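Local atomic coordinates of acetyltransferase PA1377 (Pseudomonas aeruginosa, PDB entry 2VI7), a protein that belongs to the GNAT (GCN5-related) family and probably transfers an acetyl group to an amine of an unspecified substrate. Residues Gly20-Ala23 with Leu24-Pro28; Ile81-Ser84 with His85-Ser88. All coordinates share one frame; numbering follows the deposited sequence.

Contact 1 of 2, residues Gly20-Ala23 with Leu24-Pro28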
loop_
_atom_site.group_PDB
_atom_site.type_symbol
_atom_site.label_atom_id
_atom_site.label_comp_id
_atom_site.label_asym_id
_atom_site.label_seq_id
_atom_site.Cartn_x
_atom_site.Cartn_y
_atom_site.Cartn_z
ATOM N N GLY A 20 -3.729 6.720 26.073
ATOM C CA GLY A 20 -4.587 7.735 25.487
ATOM C C GLY A 20 -4.894 7.493 24.018
ATOM O O GLY A 20 -6.006 7.767 23.554
ATOM N N LEU A 21 -3.910 6.985 23.280
ATOM C CA LEU A 21 -4.097 6.708 21.859
ATOM C C LEU A 21 -5.106 5.572 21.662
ATOM O O LEU A 21 -5.939 5.608 20.753
ATOM C CB LEU A 21 -2.765 6.329 21.201
ATOM C CG LEU A 21 -2.945 6.023 19.714
ATOM C CD1 LEU A 21 -3.279 7.310 18.977
ATOM C CD2 LEU A 21 -1.699 5.399 19.149
ATOM N N THR A 22 -5.011 4.563 22.522
ATOM C CA THR A 22 -5.902 3.416 22.486
ATOM C C THR A 22 -7.339 3.871 22.713
ATOM O O THR A 22 -8.260 3.416 22.038
ATOM C CB THR A 22 -5.516 2.414 23.567
ATOM O OG1 THR A 22 -4.189 1.944 23.318
ATOM C CG2 THR A 22 -6.429 1.238 23.539
ATOM N N ALA A 23 -7.519 4.776 23.668
ATOM C CA ALA A 23 -8.836 5.312 23.974
ATOM C C ALA A 23 -9.373 6.076 22.771
ATOM O O ALA A 23 -10.570 6.024 22.475
ATOM C CB ALA A 23 -8.758 6.236 25.178
ATOM N N LEU A 24 -8.487 6.793 22.085
ATOM C CA LEU A 24 -8.873 7.571 20.909
ATOM C C LEU A 24 -9.584 6.693 19.879
ATOM O O LEU A 24 -10.677 7.006 19.418
ATOM C CB LEU A 24 -7.640 8.211 20.260
ATOM C CG LEU A 24 -7.896 8.957 18.944
ATOM C CD1 LEU A 24 -8.734 10.204 19.225
ATOM C CD2 LEU A 24 -6.564 9.318 18.281
ATOM N N TYR A 25 -8.948 5.581 19.533
ATOM C CA TYR A 25 -9.491 4.658 18.553
ATOM C C TYR A 25 -10.669 3.838 19.064
ATOM O O TYR A 25 -11.388 3.224 18.274
ATOM C CB TYR A 25 -8.370 3.747 18.056
ATOM C CG TYR A 25 -7.333 4.494 17.242
ATOM C CD1 TYR A 25 -5.987 4.131 17.279
ATOM C CD2 TYR A 25 -7.705 5.566 16.424
ATOM C CE1 TYR A 25 -5.031 4.821 16.521
ATOM C CE2 TYR A 25 -6.766 6.260 15.666
ATOM C CZ TYR A 25 -5.431 5.883 15.716
ATOM O OH TYR A 25 -4.501 6.552 14.953
ATOM N N ASN A 26 -10.874 3.831 20.381
ATOM C CA ASN A 26 -11.987 3.090 20.958
ATOM C C ASN A 26 -13.290 3.859 20.769
ATOM O O ASN A 26 -14.359 3.358 21.099
ATOM C CB ASN A 26 -11.740 2.783 22.444
ATOM C CG ASN A 26 -10.898 1.523 22.652
ATOM O OD1 ASN A 26 -10.361 0.945 21.698
ATOM N ND2 ASN A 26 -10.773 1.096 23.906
ATOM N N ASP A 27 -13.199 5.079 20.248
ATOM C CA ASP A 27 -14.397 5.864 19.966
ATOM C C ASP A 27 -14.757 5.463 18.534
ATOM O O ASP A 27 -14.025 5.774 17.595
ATOM C CB ASP A 27 -14.110 7.369 20.030
ATOM C CG ASP A 27 -15.351 8.224 19.738
ATOM O OD1 ASP A 27 -16.349 7.682 19.208
ATOM O OD2 ASP A 27 -15.324 9.443 20.029
ATOM N N PRO A 28 -15.886 4.761 18.350
ATOM C CA PRO A 28 -16.313 4.321 17.017
ATOM C C PRO A 28 -16.453 5.436 15.979
ATOM O O PRO A 28 -16.298 5.193 14.781
ATOM C CB PRO A 28 -17.628 3.586 17.300
ATOM C CG PRO A 28 -18.164 4.313 18.480
ATOM C CD PRO A 28 -16.928 4.475 19.349
#
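Leu21 and Tyr25 meet through different first torsions. In Leu21, CG lies anti to the backbone N (chi1 179°), and this carries the isobutyl group forward along the helix. In Tyr25, CG is instead anti to the carbonyl carbon (chi1 -68°), and the ring leans back over the preceding turn. As a result Leu21 CD1 touches Tyr25 CE1 at 3.9 Å, with the two side chains set at an oblique angle. The same methyl, Leu21 CD1, also meets Leu24 CD2 at 3.9 Å, so one branch of Leu21 serves both later residues. All three are buried. Leu21, Leu24 and Tyr25 rest on Ser72 of strand 68-77, and Arg45 of helix 42-49 packs on Leu21 and Tyr25.

The backbone beneath is helical. Leu24 N donates to Gly20 O at 3.0 Å, and Tyr25 N donates to Leu21 O at 3.2 Å. The pattern then loosens. Asn26 N makes two weak bonds, to Thr22 O at 3.1 Å and to Ala23 O at 3.0 Å. It is thus shared between an i-to-i+4 and an i-to-i+3 acceptor.

The amide of Asn26 folds back beside Thr22 O, but OD1 and that carbonyl are both acceptors, 3.3 Å apart. OD1 is satisfied elsewhere, by Gln40 N. Thr22 OG1 turns back along the helix to Val18 O. Asp27 is the N-cap of the next helix, 28-31, where its OD1 receives Ala29 N. A glycerol molecule lies near the Tyr25 side chain. The arrangement is the last part of helix 18-25 in a GNAT fold, with Leu21, Leu24 and Tyr25 packed on strand 68-77 of the central sheet and a second, short helix following closely.

Contact 2 of 2, residues Ile81-Ser84 with His85-Ser88; sequences IRRS and HSGS
Ser86 grips Arg83 O twice, across a type I beta turn that runs from Arg83 to Ser86 and leads into strand 86-95 of the GNAT sheet. Ser86 N donates at 2.8 Å, the usual i+3 to i bond of such a turn. Ser86 OG adds a second bond at 2.6 Å, lying in the carbonyl plane. The Ser86 chi1 of 72° sets OG between the backbone N and the carbonyl carbon, within reach of Arg83 O.

The His85 ring folds back over the turn. Arg83 O lies over one of its faces, while Arg82 O sits at its edge, 3.6 Å from His85 CE1.

The next shell fixes these groups. The Arg83 chain bends at chi2 and chi3 and brings NH1 near Ser86 OG without a hydrogen bond. NH1 is held instead by a salt bridge to Glu124 and by Tyr152 O of the second subunit. His85 NE2 bonds Asp151 O, and Arg82 NE bonds Val154 O, both of the second subunit. The turn therefore forms part of the dimer interface.

Ile81 O, just ahead of the turn, accepts from Ser84 N and Ser84 OG on the same face of its plane, the hydroxyl at 2.6 Å. A water also donates to Ile81 O, and this water is hydrogen-bonded to His85 ND1 at 3.1 Å.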
loop_
_atom_site.group_PDB
_atom_site.type_symbol
_atom_site.label_atom_id
_atom_site.label_comp_id
_atom_site.label_asym_id
_atom_site.label_seq_id
_atom_site.Cartn_x
_atom_site.Cartn_y
_atom_site.Cartn_z
ATOM N N ILE A 81 13.409 1.953 -2.265
ATOM C CA ILE A 81 14.223 3.015 -2.831
ATOM C C ILE A 81 13.523 3.773 -3.965
ATOM O O ILE A 81 13.522 5.004 -3.983
ATOM C CB ILE A 81 15.583 2.452 -3.345
ATOM C CG1 ILE A 81 16.396 1.911 -2.160
ATOM C CG2 ILE A 81 16.388 3.547 -4.040
ATOM C CD1 ILE A 81 17.867 1.626 -2.468
ATOM N N ARG A 82 12.908 3.049 -4.898
ATOM C CA ARG A 82 12.254 3.698 -6.028
ATOM C C ARG A 82 10.926 4.386 -5.709
ATOM O O ARG A 82 10.295 4.949 -6.597
ATOM C CB ARG A 82 12.083 2.704 -7.183
ATOM C CG ARG A 82 13.414 2.215 -7.769
ATOM C CD ARG A 82 13.220 1.082 -8.757
ATOM N NE ARG A 82 12.475 1.523 -9.918
ATOM C CZ ARG A 82 12.018 0.710 -10.861
ATOM N NH1 ARG A 82 11.343 1.200 -11.890
ATOM N NH2 ARG A 82 12.228 -0.595 -10.776
ATOM N N ARG A 83 10.526 4.368 -4.438
ATOM C CA ARG A 83 9.287 5.005 -3.981
ATOM C C ARG A 83 9.577 5.928 -2.803
ATOM O O ARG A 83 8.703 6.660 -2.349
ATOM C CB ARG A 83 8.297 3.944 -3.523
ATOM C CG ARG A 83 7.819 3.048 -4.621
ATOM C CD ARG A 83 6.551 3.600 -5.225
ATOM N NE ARG A 83 5.435 3.478 -4.290
ATOM C CZ ARG A 83 4.660 4.484 -3.899
ATOM N NH1 ARG A 83 4.863 5.714 -4.352
ATOM N NH2 ARG A 83 3.679 4.251 -3.048
ATOM N N SER A 84 10.813 5.891 -2.322
ATOM C CA SER A 84 11.225 6.675 -1.162
ATOM C C SER A 84 11.106 8.191 -1.278
ATOM O O SER A 84 11.315 8.903 -0.294
ATOM C CB SER A 84 12.652 6.289 -0.768
ATOM O OG SER A 84 13.545 6.547 -1.832
ATOM N N HIS A 85 10.782 8.691 -2.466
ATOM C CA HIS A 85 10.603 10.129 -2.638
ATOM C C HIS A 85 9.183 10.456 -2.180
ATOM O O HIS A 85 8.790 11.622 -2.141
ATOM C CB HIS A 85 10.761 10.536 -4.103
ATOM C CG HIS A 85 9.781 9.867 -5.014
ATOM N ND1 HIS A 85 9.935 8.568 -5.444
ATOM C CD2 HIS A 85 8.607 10.298 -5.532
ATOM C CE1 HIS A 85 8.899 8.228 -6.187
ATOM N NE2 HIS A 85 8.079 9.260 -6.256
ATOM N N SER A 86 8.418 9.415 -1.843
ATOM C CA SER A 86 7.038 9.583 -1.392
ATOM C C SER A 86 6.834 9.105 0.034
ATOM O O SER A 86 7.667 8.401 0.601
ATOM C CB SER A 86 6.072 8.816 -2.295
ATOM O OG SER A 86 6.192 7.422 -2.074
ATOM N N GLY A 87 5.707 9.506 0.603
ATOM C CA GLY A 87 5.373 9.128 1.957
ATOM C C GLY A 87 3.873 8.964 2.006
ATOM O O GLY A 87 3.167 9.467 1.132
ATOM N N SER A 88 3.377 8.259 3.015
ATOM C CA SER A 88 1.945 8.046 3.145
ATOM C C SER A 88 1.440 8.405 4.520
ATOM O O SER A 88 2.132 8.218 5.508
ATOM C CB SER A 88 1.599 6.585 2.867
ATOM O OG SER A 88 0.222 6.339 3.116
HETATM O O HOH W 1 12.851 7.863 -4.871
#

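Overall arrangement
From the N terminus, strand 8-12 leads to helix 18-25, where contact 1 lies late in the helix and runs into the link to helix 28-31. The chain then passes through helix 42-49 and strands 58-65 and 68-77 to contact 2. There it turns from the loop after strand 68-77 into strand 86-95. Each contact is local and closes only a turn. They follow in series, neither nesting nor crossing. The centres of contact 1 and contact 2 are about 29 Å apart, on opposite sides of the chain's centre. The side chains of contact 1 tie helix 18-25 to strand 68-77; contact 2 ties the start of strand 86-95 to strand 122-128 and to the second subunit.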